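Long-range contacts in structural protein VP1 (Trichodysplasia spinulosa-associated polyomavirus, PDB 4U61), which forms the pentameric building block of the polyomavirus capsid and binds sialic acid, probably as part of a host-cell receptor glycan: residues Ser54-Lys59 and Asn148-Tyr153; Ile25-Asn30 and Ser69-Asn74; Lys96-Gly101 and Pro266-Ile271. All blocks are in the same frame, centred on the assembly; numbering follows the deposited sequence.

Contact 1: residues Ser54-Lys59 and Asn148-Tyr153; sequences SSDQDK and NYRTDY. With SIA (N-acetyl-alpha-neuraminic acid), chain O.
R150, D58 and D152 bury the most surface where the loop 54-59 meets the loop 148-153. S55 CB sits over one face of the R150 guanidinium, 3.4 Å from R150 NH2, and the Y149 ring lies against the opposite face. R150 NH1 also forms a salt bridge with D56 OD1 at 3.1 Å, but the bond is weak and bent (127°), with the carboxylate and guanidinium planes 65° apart. N148 OD1 helps fix the rotation of the guanidinium, taking R150 NE on a lone pair and NH2 from above the carbonyl plane; the bond from R150 N makes an Asx turn. The other end of this amide works across the contact. N148 ND2 donates in its own plane to S55 O, on a lone pair at 3.0 Å, and to D58 OD2 on the anti side. D58 turns its CG anti to the backbone N (chi1 -171°), which lets OD2 meet N148 while OD1 bonds to H109 of a second subunit. D152 N gives a straight 2.8 Å bond to D58 O, and the D152 side chain, bonded through OD1 to S154, runs alongside K59, with water 3 bridging D152 OD2 and K59 NZ. K59 N donates to O10 of the sialic acid at 3.0 Å. The polar network therefore probably holds the K59 backbone in place for the sugar, with N148 and D58 as second-shell supports.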
loop_
_atom_site.group_PDB
_atom_site.type_symbol
_atom_site.label_atom_id
_atom_site.label_comp_id
_atom_site.label_asym_id
_atom_site.label_seq_id
_atom_site.Cartn_x
_atom_site.Cartn_y
_atom_site.Cartn_z
ATOM N N SER E 54 -25.426 -26.494 6.751
ATOM C CA SER E 54 -26.186 -25.789 5.720
ATOM C C SER E 54 -26.509 -24.394 6.278
ATOM O O SER E 54 -26.318 -24.147 7.465
ATOM C CB SER E 54 -27.483 -26.522 5.404
ATOM O OG SER E 54 -28.385 -26.435 6.498
ATOM N N SER E 55 -27.021 -23.495 5.448
ATOM C CA SER E 55 -27.285 -22.136 5.939
ATOM C C SER E 55 -28.476 -22.113 6.928
ATOM O O SER E 55 -28.565 -21.218 7.783
ATOM C CB SER E 55 -27.481 -21.158 4.775
ATOM O OG SER E 55 -28.498 -21.600 3.905
ATOM N N ASP E 56 -29.350 -23.114 6.838
ATOM C CA ASP E 56 -30.458 -23.259 7.781
ATOM C C ASP E 56 -30.034 -23.859 9.113
ATOM O O ASP E 56 -30.815 -23.836 10.073
ATOM C CB ASP E 56 -31.552 -24.170 7.212
ATOM C CG ASP E 56 -32.177 -23.636 5.940
ATOM O OD1 ASP E 56 -32.250 -22.399 5.783
ATOM O OD2 ASP E 56 -32.635 -24.462 5.107
ATOM N N GLN E 57 -28.860 -24.485 9.151
ATOM C CA GLN E 57 -28.353 -25.154 10.342
ATOM C C GLN E 57 -26.978 -24.595 10.636
ATOM O O GLN E 57 -25.976 -25.312 10.598
ATOM C CB GLN E 57 -28.257 -26.665 10.128
ATOM C CG GLN E 57 -29.603 -27.335 10.090
ATOM C CD GLN E 57 -29.517 -28.849 10.140
ATOM O OE1 GLN E 57 -28.729 -29.427 10.898
ATOM N NE2 GLN E 57 -30.345 -29.503 9.343
ATOM N N ASP E 58 -26.947 -23.298 10.921
ATOM C CA ASP E 58 -25.716 -22.573 11.149
ATOM C C ASP E 58 -25.691 -22.162 12.626
ATOM O O ASP E 58 -26.270 -21.139 13.010
ATOM C CB ASP E 58 -25.657 -21.362 10.198
ATOM C CG ASP E 58 -24.309 -20.651 10.192
ATOM O OD1 ASP E 58 -23.451 -20.923 11.067
ATOM O OD2 ASP E 58 -24.103 -19.790 9.299
ATOM N N LYS E 59 -25.039 -22.998 13.434
ATOM C CA LYS E 59 -25.061 -22.878 14.885
ATOM C C LYS E 59 -23.640 -22.958 15.438
ATOM O O LYS E 59 -23.153 -24.050 15.746
ATOM C CB LYS E 59 -25.950 -23.964 15.489
ATOM C CG LYS E 59 -26.104 -23.858 16.998
ATOM C CD LYS E 59 -26.960 -24.981 17.564
ATOM C CE LYS E 59 -27.076 -24.814 19.066
ATOM N NZ LYS E 59 -28.092 -25.714 19.633
ATOM N N ASN E 148 -25.674 -14.113 7.509
ATOM C CA ASN E 148 -26.701 -15.151 7.543
ATOM C C ASN E 148 -27.744 -14.861 8.618
ATOM O O ASN E 148 -27.499 -15.030 9.813
ATOM C CB ASN E 148 -26.088 -16.545 7.763
ATOM C CG ASN E 148 -27.139 -17.639 7.767
ATOM O OD1 ASN E 148 -28.304 -17.389 7.411
ATOM N ND2 ASN E 148 -26.745 -18.853 8.135
ATOM N N TYR E 149 -28.924 -14.437 8.191
ATOM C CA TYR E 149 -29.964 -14.074 9.156
ATOM C C TYR E 149 -30.365 -15.219 10.084
ATOM O O TYR E 149 -30.876 -14.963 11.174
ATOM C CB TYR E 149 -31.210 -13.503 8.462
ATOM C CG TYR E 149 -32.127 -14.514 7.829
ATOM C CD1 TYR E 149 -31.843 -15.075 6.578
ATOM C CD2 TYR E 149 -33.328 -14.878 8.459
ATOM C CE1 TYR E 149 -32.707 -15.995 5.999
ATOM C CE2 TYR E 149 -34.194 -15.787 7.875
ATOM C CZ TYR E 149 -33.883 -16.337 6.650
ATOM O OH TYR E 149 -34.752 -17.231 6.071
ATOM N N ARG E 150 -30.130 -16.457 9.664
ATOM C CA ARG E 150 -30.560 -17.651 10.409
ATOM C C ARG E 150 -29.583 -18.126 11.468
ATOM O O ARG E 150 -29.865 -19.087 12.174
ATOM C CB ARG E 150 -30.797 -18.808 9.448
ATOM C CG ARG E 150 -31.940 -18.574 8.489
ATOM C CD ARG E 150 -31.775 -19.386 7.223
ATOM N NE ARG E 150 -30.671 -18.823 6.443
ATOM C CZ ARG E 150 -30.488 -19.003 5.143
ATOM N NH1 ARG E 150 -31.333 -19.736 4.428
ATOM N NH2 ARG E 150 -29.452 -18.426 4.555
ATOM N N THR E 151 -28.429 -17.482 11.581
ATOM C CA THR E 151 -27.433 -17.951 12.530
ATOM C C THR E 151 -28.051 -18.134 13.907
ATOM O O THR E 151 -28.707 -17.234 14.412
ATOM C CB THR E 151 -26.256 -16.989 12.634
ATOM O OG1 THR E 151 -25.778 -16.704 11.313
ATOM C CG2 THR E 151 -25.135 -17.622 13.450
ATOM N N ASP E 152 -27.803 -19.301 14.490
ATOM C CA ASP E 152 -28.368 -19.716 15.766
ATOM C C ASP E 152 -27.264 -19.561 16.813
ATOM O O ASP E 152 -26.249 -20.256 16.742
ATOM C CB ASP E 152 -28.842 -21.175 15.622
ATOM C CG ASP E 152 -29.345 -21.784 16.912
ATOM O OD1 ASP E 152 -29.206 -21.173 17.996
ATOM O OD2 ASP E 152 -29.912 -22.913 16.836
ATOM N N TYR E 153 -27.460 -18.643 17.764
ATOM C CA TYR E 153 -26.456 -18.332 18.789
ATOM C C TYR E 153 -26.722 -19.004 20.136
ATOM O O TYR E 153 -26.060 -18.695 21.137
ATOM C CB TYR E 153 -26.373 -16.811 18.994
ATOM C CG TYR E 153 -25.880 -16.069 17.781
ATOM C CD1 TYR E 153 -24.524 -16.049 17.450
ATOM C CD2 TYR E 153 -26.761 -15.396 16.953
ATOM C CE1 TYR E 153 -24.065 -15.382 16.336
ATOM C CE2 TYR E 153 -26.307 -14.722 15.837
ATOM C CZ TYR E 153 -24.961 -14.719 15.531
ATOM O OH TYR E 153 -24.501 -14.047 14.410
HETATM C C1 SIA O . -20.049 -29.406 16.740
HETATM C C2 SIA O . -21.285 -29.613 15.875
HETATM C C3 SIA O . -22.414 -28.628 16.217
HETATM C C4 SIA O . -22.124 -27.191 15.771
HETATM C C5 SIA O . -21.691 -27.133 14.301
HETATM C C6 SIA O . -20.574 -28.153 14.044
HETATM C C7 SIA O . -20.142 -28.233 12.571
HETATM C C8 SIA O . -19.148 -29.379 12.326
HETATM C C9 SIA O . -18.353 -29.214 11.029
HETATM C C10 SIA O . -21.942 -24.945 13.141
HETATM C C11 SIA O . -21.238 -23.687 12.692
HETATM N N5 SIA O . -21.221 -25.802 13.902
HETATM O O1A SIA O . -18.910 -29.553 16.233
HETATM O O1B SIA O . -20.203 -29.101 17.948
HETATM O O2 SIA O . -21.746 -30.962 16.099
HETATM O O4 SIA O . -23.294 -26.390 15.992
HETATM O O6 SIA O . -20.967 -29.474 14.478
HETATM O O7 SIA O . -21.291 -28.378 11.736
HETATM O O8 SIA O . -18.232 -29.465 13.429
HETATM O O9 SIA O . -17.230 -28.327 11.204
HETATM O O10 SIA O . -23.103 -25.135 12.792
HETATM O O HOH W 1 -29.346 -21.855 11.785
HETATM O O HOH W 2 -23.449 -17.199 10.127
HETATM O O HOH W 3 -30.425 -24.724 18.669
#

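Contact 2: residues Ile25-Asn30 and Ser69-Asn74; sequences IELYLN and STARIN
L29 holds its CG anti to the carbonyl carbon (chi1 -67°), which sends CD2 across to the methyl of A71, 3.7 Å from A71 CB, and leaves CD1 beside the CB of S69. L27 instead tucks CG between its backbone N and carbonyl carbon (chi1 73°), and I73 CD1 lies against both L27 methyls, 3.8 Å from L27 CD1, the two side chains crossing at a slant. At the far end I25 and I73 slide past one another in opposite directions, and their branch methyls touch, I25 CG2 lying 3.9 Å from I73 CG2. L29, A71, L27, I73 and I25 thus form a continuous apolar seam between strands 25-29 and 69-74. One polar bond closes it: S69 OG donates to N30 O at 2.9 Å, tilted from the carbonyl plane, where strand 25-29 gives way to loop.

The strand axes approach to 7.9 Å and their N-to-C directions are 150° apart, roughly antiparallel; side chains rather than backbone bonds join them. Each strand pairs with another partner: I25, L27 and L29 bond through their backbones to I271, F269 and R267 of strand 260-279, whereas S69 and A71 bond to C246 and V244 of strand 241-254. F269 and C246 also pack against L29, extending the apolar layer toward strands 260-279 and 241-254. The side chain of N30 turns from the seam, and its OD1 accepts from L172 N of a third subunit. Strands that pack through side chains while hydrogen-bonding to different neighbours are characteristic of a beta sandwich, here the jelly-roll core of the polyomavirus major coat protein.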
loop_
_atom_site.group_PDB
_atom_site.type_symbol
_atom_site.label_atom_id
_atom_site.label_comp_id
_atom_site.label_asym_id
_atom_site.label_seq_id
_atom_site.Cartn_x
_atom_site.Cartn_y
_atom_site.Cartn_z
ATOM N N ILE E 25 -6.465 8.979 31.545
ATOM C CA ILE E 25 -6.990 7.684 31.912
ATOM C C ILE E 25 -6.191 6.686 31.085
ATOM O O ILE E 25 -6.080 6.851 29.882
ATOM C CB ILE E 25 -8.489 7.571 31.571
ATOM C CG1 ILE E 25 -9.326 8.442 32.518
ATOM C CG2 ILE E 25 -8.964 6.124 31.635
ATOM C CD1 ILE E 25 -9.332 7.978 33.963
ATOM N N GLU E 26 -5.644 5.682 31.759
ATOM C CA GLU E 26 -4.853 4.627 31.138
ATOM C C GLU E 26 -5.522 3.285 31.376
ATOM O O GLU E 26 -5.890 2.987 32.498
ATOM C CB GLU E 26 -3.499 4.564 31.820
ATOM C CG GLU E 26 -2.324 4.941 30.973
ATOM C CD GLU E 26 -1.009 4.426 31.561
ATOM O OE1 GLU E 26 -0.044 4.327 30.794
ATOM O OE2 GLU E 26 -0.937 4.114 32.778
ATOM N N LEU E 27 -5.621 2.455 30.349
ATOM C CA LEU E 27 -6.161 1.113 30.536
ATOM C C LEU E 27 -5.752 0.206 29.398
ATOM O O LEU E 27 -5.262 0.663 28.374
ATOM C CB LEU E 27 -7.682 1.123 30.637
ATOM C CG LEU E 27 -8.464 1.375 29.347
ATOM C CD1 LEU E 27 -9.766 0.574 29.381
ATOM C CD2 LEU E 27 -8.745 2.864 29.160
ATOM N N TYR E 28 -5.936 -1.086 29.597
ATOM C CA TYR E 28 -5.835 -2.031 28.503
ATOM C C TYR E 28 -7.087 -2.888 28.518
ATOM O O TYR E 28 -7.744 -3.024 29.568
ATOM C CB TYR E 28 -4.569 -2.910 28.616
ATOM C CG TYR E 28 -4.541 -3.764 29.859
ATOM C CD1 TYR E 28 -5.108 -5.036 29.869
ATOM C CD2 TYR E 28 -4.003 -3.287 31.039
ATOM C CE1 TYR E 28 -5.114 -5.813 31.011
ATOM C CE2 TYR E 28 -4.000 -4.062 32.196
ATOM C CZ TYR E 28 -4.551 -5.328 32.176
ATOM O OH TYR E 28 -4.573 -6.092 33.334
ATOM N N LEU E 29 -7.413 -3.440 27.352
ATOM C CA LEU E 29 -8.469 -4.431 27.228
ATOM C C LEU E 29 -7.888 -5.687 26.600
ATOM O O LEU E 29 -7.321 -5.643 25.499
ATOM C CB LEU E 29 -9.596 -3.900 26.343
ATOM C CG LEU E 29 -10.377 -2.711 26.924
ATOM C CD1 LEU E 29 -11.343 -2.172 25.878
ATOM C CD2 LEU E 29 -11.116 -3.097 28.188
ATOM N N ASN E 30 -8.068 -6.803 27.295
ATOM C CA ASN E 30 -7.706 -8.086 26.745
ATOM C C ASN E 30 -8.728 -8.528 25.704
ATOM O O ASN E 30 -9.897 -8.145 25.764
ATOM C CB ASN E 30 -7.541 -9.135 27.851
ATOM C CG ASN E 30 -6.140 -9.148 28.424
ATOM O OD1 ASN E 30 -5.177 -9.243 27.676
ATOM N ND2 ASN E 30 -6.015 -9.022 29.746
ATOM N N SER E 69 -14.482 -6.198 22.885
ATOM C CA SER E 69 -14.001 -5.871 24.210
ATOM C C SER E 69 -14.573 -4.493 24.559
ATOM O O SER E 69 -14.688 -3.622 23.692
ATOM C CB SER E 69 -12.475 -5.800 24.230
ATOM O OG SER E 69 -11.917 -7.068 23.998
ATOM N N THR E 70 -14.910 -4.284 25.819
ATOM C CA THR E 70 -15.410 -2.972 26.215
ATOM C C THR E 70 -15.263 -2.755 27.714
ATOM O O THR E 70 -15.253 -3.700 28.490
ATOM C CB THR E 70 -16.880 -2.725 25.771
ATOM O OG1 THR E 70 -17.158 -1.318 25.812
ATOM C CG2 THR E 70 -17.881 -3.442 26.660
ATOM N N ALA E 71 -15.128 -1.488 28.094
ATOM C CA ALA E 71 -15.095 -1.084 29.493
ATOM C C ALA E 71 -15.691 0.307 29.654
ATOM O O ALA E 71 -15.592 1.163 28.754
ATOM C CB ALA E 71 -13.665 -1.092 30.020
ATOM N N ARG E 72 -16.294 0.515 30.817
ATOM C CA ARG E 72 -16.664 1.832 31.269
ATOM C C ARG E 72 -15.722 2.191 32.401
ATOM O O ARG E 72 -15.613 1.445 33.368
ATOM C CB ARG E 72 -18.096 1.839 31.775
ATOM C CG ARG E 72 -18.532 3.198 32.283
ATOM C CD ARG E 72 -19.895 3.130 32.945
ATOM N NE ARG E 72 -20.280 4.437 33.470
ATOM C CZ ARG E 72 -19.834 4.963 34.601
ATOM N NH1 ARG E 72 -18.977 4.294 35.364
ATOM N NH2 ARG E 72 -20.245 6.172 34.971
ATOM N N ILE E 73 -15.053 3.329 32.289
ATOM C CA ILE E 73 -14.118 3.768 33.328
ATOM C C ILE E 73 -14.717 4.920 34.112
ATOM O O ILE E 73 -15.146 5.913 33.527
ATOM C CB ILE E 73 -12.779 4.227 32.723
ATOM C CG1 ILE E 73 -12.134 3.084 31.920
ATOM C CG2 ILE E 73 -11.845 4.710 33.818
ATOM C CD1 ILE E 73 -12.388 3.161 30.440
ATOM N N ASN E 74 -14.720 4.791 35.440
ATOM C CA ASN E 74 -15.160 5.875 36.316
ATOM C C ASN E 74 -14.164 7.005 36.328
ATOM O O ASN E 74 -12.983 6.788 36.612
ATOM C CB ASN E 74 -15.316 5.385 37.754
ATOM C CG ASN E 74 -16.446 4.402 37.899
ATOM O OD1 ASN E 74 -17.537 4.635 37.386
ATOM N ND2 ASN E 74 -16.199 3.299 38.596
#

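Contact 3: residues Lys96-Gly101 and Pro266-Ile271; sequences KTEVVG and PRYFNI
T97 and R267 meet on the face of the sheet that also carries V99 and F269. R267 NH1 donates to T97 OG1 at 3.0 Å, nearly straight (167°) and with the hydroxyl oxygen in the guanidinium plane. That hydroxyl in turn donates a hydrogen bond to Y268 O, 2.7 Å from T97 OG1, a geometry reached because OG1 stands anti to the backbone N (chi1 -180°). Y268 O also accepts from E98 N, and the two donors come from opposite faces of the carbonyl plane. T97 OG1 lies above the F269 ring near its rim, while V99 CG2 covers one face of the guanidinium, 3.6 Å from R267 NH2.

The backbones behind these side chains pair antiparallel, as strands 96-99 and 267-271. K96 and N270 exchange two backbone bonds, and Y268 N donates to E98 O at 2.9 Å. On the other face, E98 runs alongside Y268. Just beyond the strand end, V100 N reaches P266 O and V100 CG2 rests 3.9 Å from Y268 CB.

Further out, D248 of strand 241-254 forms a salt bridge with R267 NH2, and F133 packs on T97, R267 and F269. Y203 of a third subunit bonds to E98 OE2. R267 therefore carries a counter-ion and a hydroxyl acceptor within the fold, which probably stabilises its buried charge and keeps the T97 hydroxyl directed at Y268 O.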
loop_
_atom_site.group_PDB
_atom_site.type_symbol
_atom_site.label_atom_id
_atom_site.label_comp_id
_atom_site.label_asym_id
_atom_site.label_seq_id
_atom_site.Cartn_x
_atom_site.Cartn_y
_atom_site.Cartn_z
ATOM N N LYS E 96 -4.011 7.942 22.729
ATOM C CA LYS E 96 -2.892 7.180 22.199
ATOM C C LYS E 96 -3.258 5.735 22.440
ATOM O O LYS E 96 -3.464 5.325 23.584
ATOM C CB LYS E 96 -1.591 7.531 22.919
ATOM C CG LYS E 96 -1.155 8.975 22.751
ATOM C CD LYS E 96 0.069 9.284 23.585
ATOM C CE LYS E 96 1.334 8.780 22.904
ATOM N NZ LYS E 96 2.542 8.802 23.784
ATOM N N THR E 97 -3.373 4.971 21.367
ATOM C CA THR E 97 -3.729 3.556 21.489
ATOM C C THR E 97 -2.811 2.692 20.633
ATOM O O THR E 97 -2.386 3.108 19.557
ATOM C CB THR E 97 -5.213 3.346 21.136
ATOM O OG1 THR E 97 -5.572 1.968 21.262
ATOM C CG2 THR E 97 -5.540 3.848 19.740
ATOM N N GLU E 98 -2.507 1.499 21.126
ATOM C CA GLU E 98 -1.660 0.581 20.383
ATOM C C GLU E 98 -2.054 -0.851 20.683
ATOM O O GLU E 98 -2.547 -1.166 21.757
ATOM C CB GLU E 98 -0.182 0.828 20.680
ATOM C CG GLU E 98 0.175 0.957 22.140
ATOM C CD GLU E 98 1.615 1.442 22.374
ATOM O OE1 GLU E 98 1.820 2.607 22.830
ATOM O OE2 GLU E 98 2.540 0.628 22.143
ATOM N N VAL E 99 -1.803 -1.714 19.722
ATOM C CA VAL E 99 -1.969 -3.140 19.916
ATOM C C VAL E 99 -0.729 -3.662 20.636
ATOM O O VAL E 99 0.403 -3.285 20.307
ATOM C CB VAL E 99 -2.149 -3.854 18.562
ATOM C CG1 VAL E 99 -2.256 -5.356 18.772
ATOM C CG2 VAL E 99 -3.377 -3.314 17.861
ATOM N N VAL E 100 -0.954 -4.500 21.636
ATOM C CA VAL E 100 0.092 -4.998 22.520
ATOM C C VAL E 100 0.443 -6.408 22.091
ATOM O O VAL E 100 -0.448 -7.166 21.686
ATOM C CB VAL E 100 -0.382 -5.027 23.987
ATOM C CG1 VAL E 100 0.752 -5.444 24.932
ATOM C CG2 VAL E 100 -0.948 -3.674 24.409
ATOM N N GLY E 101 1.717 -6.772 22.193
ATOM C CA GLY E 101 2.127 -8.151 21.961
ATOM C C GLY E 101 2.270 -8.548 20.497
ATOM O O GLY E 101 2.230 -9.722 20.168
ATOM N N PRO E 266 -4.290 -7.833 22.869
ATOM C CA PRO E 266 -4.819 -6.748 23.681
ATOM C C PRO E 266 -4.548 -5.394 23.060
ATOM O O PRO E 266 -3.671 -5.261 22.195
ATOM C CB PRO E 266 -4.083 -6.880 25.018
ATOM C CG PRO E 266 -3.019 -7.893 24.831
ATOM C CD PRO E 266 -3.097 -8.460 23.457
ATOM N N ARG E 267 -5.307 -4.400 23.514
ATOM C CA ARG E 267 -5.124 -3.022 23.096
ATOM C C ARG E 267 -4.984 -2.128 24.311
ATOM O O ARG E 267 -5.712 -2.282 25.298
ATOM C CB ARG E 267 -6.301 -2.554 22.252
ATOM C CG ARG E 267 -6.169 -1.133 21.754
ATOM C CD ARG E 267 -7.276 -0.805 20.785
ATOM N NE ARG E 267 -7.061 -1.325 19.448
ATOM C CZ ARG E 267 -6.361 -0.724 18.499
ATOM N NH1 ARG E 267 -5.736 0.421 18.723
ATOM N NH2 ARG E 267 -6.272 -1.267 17.299
ATOM N N TYR E 268 -4.026 -1.200 24.228
ATOM C CA TYR E 268 -3.767 -0.224 25.268
ATOM C C TYR E 268 -4.326 1.134 24.840
ATOM O O TYR E 268 -4.356 1.447 23.652
ATOM C CB TYR E 268 -2.261 -0.124 25.498
ATOM C CG TYR E 268 -1.815 1.055 26.305
ATOM C CD1 TYR E 268 -1.732 0.990 27.682
ATOM C CD2 TYR E 268 -1.457 2.242 25.684
ATOM C CE1 TYR E 268 -1.307 2.088 28.428
ATOM C CE2 TYR E 268 -1.049 3.336 26.405
ATOM C CZ TYR E 268 -0.967 3.262 27.775
ATOM O OH TYR E 268 -0.544 4.376 28.467
ATOM N N PHE E 269 -4.786 1.910 25.824
ATOM C CA PHE E 269 -5.353 3.244 25.603
ATOM C C PHE E 269 -4.812 4.192 26.650
ATOM O O PHE E 269 -4.776 3.858 27.842
ATOM C CB PHE E 269 -6.873 3.242 25.776
ATOM C CG PHE E 269 -7.609 2.287 24.879
ATOM C CD1 PHE E 269 -7.750 0.951 25.238
ATOM C CD2 PHE E 269 -8.192 2.730 23.703
ATOM C CE1 PHE E 269 -8.452 0.078 24.441
ATOM C CE2 PHE E 269 -8.888 1.847 22.876
ATOM C CZ PHE E 269 -9.027 0.528 23.255
ATOM N N ASN E 270 -4.412 5.376 26.204
ATOM C CA ASN E 270 -4.064 6.477 27.083
ATOM C C ASN E 270 -4.864 7.662 26.601
ATOM O O ASN E 270 -4.581 8.207 25.542
ATOM C CB ASN E 270 -2.571 6.781 27.007
ATOM C CG ASN E 270 -2.145 7.884 27.951
ATOM O OD1 ASN E 270 -2.960 8.589 28.523
ATOM N ND2 ASN E 270 -0.856 8.033 28.110
ATOM N N ILE E 271 -5.880 8.039 27.369
ATOM C CA ILE E 271 -6.852 9.037 26.928
ATOM C C ILE E 271 -6.684 10.320 27.735
ATOM O O ILE E 271 -6.628 10.267 28.959
ATOM C CB ILE E 271 -8.289 8.510 27.089
ATOM C CG1 ILE E 271 -8.480 7.267 26.196
ATOM C CG2 ILE E 271 -9.298 9.590 26.721
ATOM C CD1 ILE E 271 -9.471 6.255 26.714
#

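Contacts 2 and 3 belong to the beta core, their centres 10 Å apart, and share an element: strand 260-279 bonds to strand 86-99 in contact 3 and to strand 12-29, which contact 2 uses. The backbone bond between I25 and I271 joins them directly, and both touch the third subunit. Contact 3 is buried and built on backbone pairing, whereas contact 2, more exposed, relies on aliphatic side chains between strands that are not paired with each other. Contact 1 lies apart, its centre 33 to 34 Å from the others, on the opposite side of the chain's centre. There two loops are joined by charges, amides and waters beside the sialic acid and the second subunit.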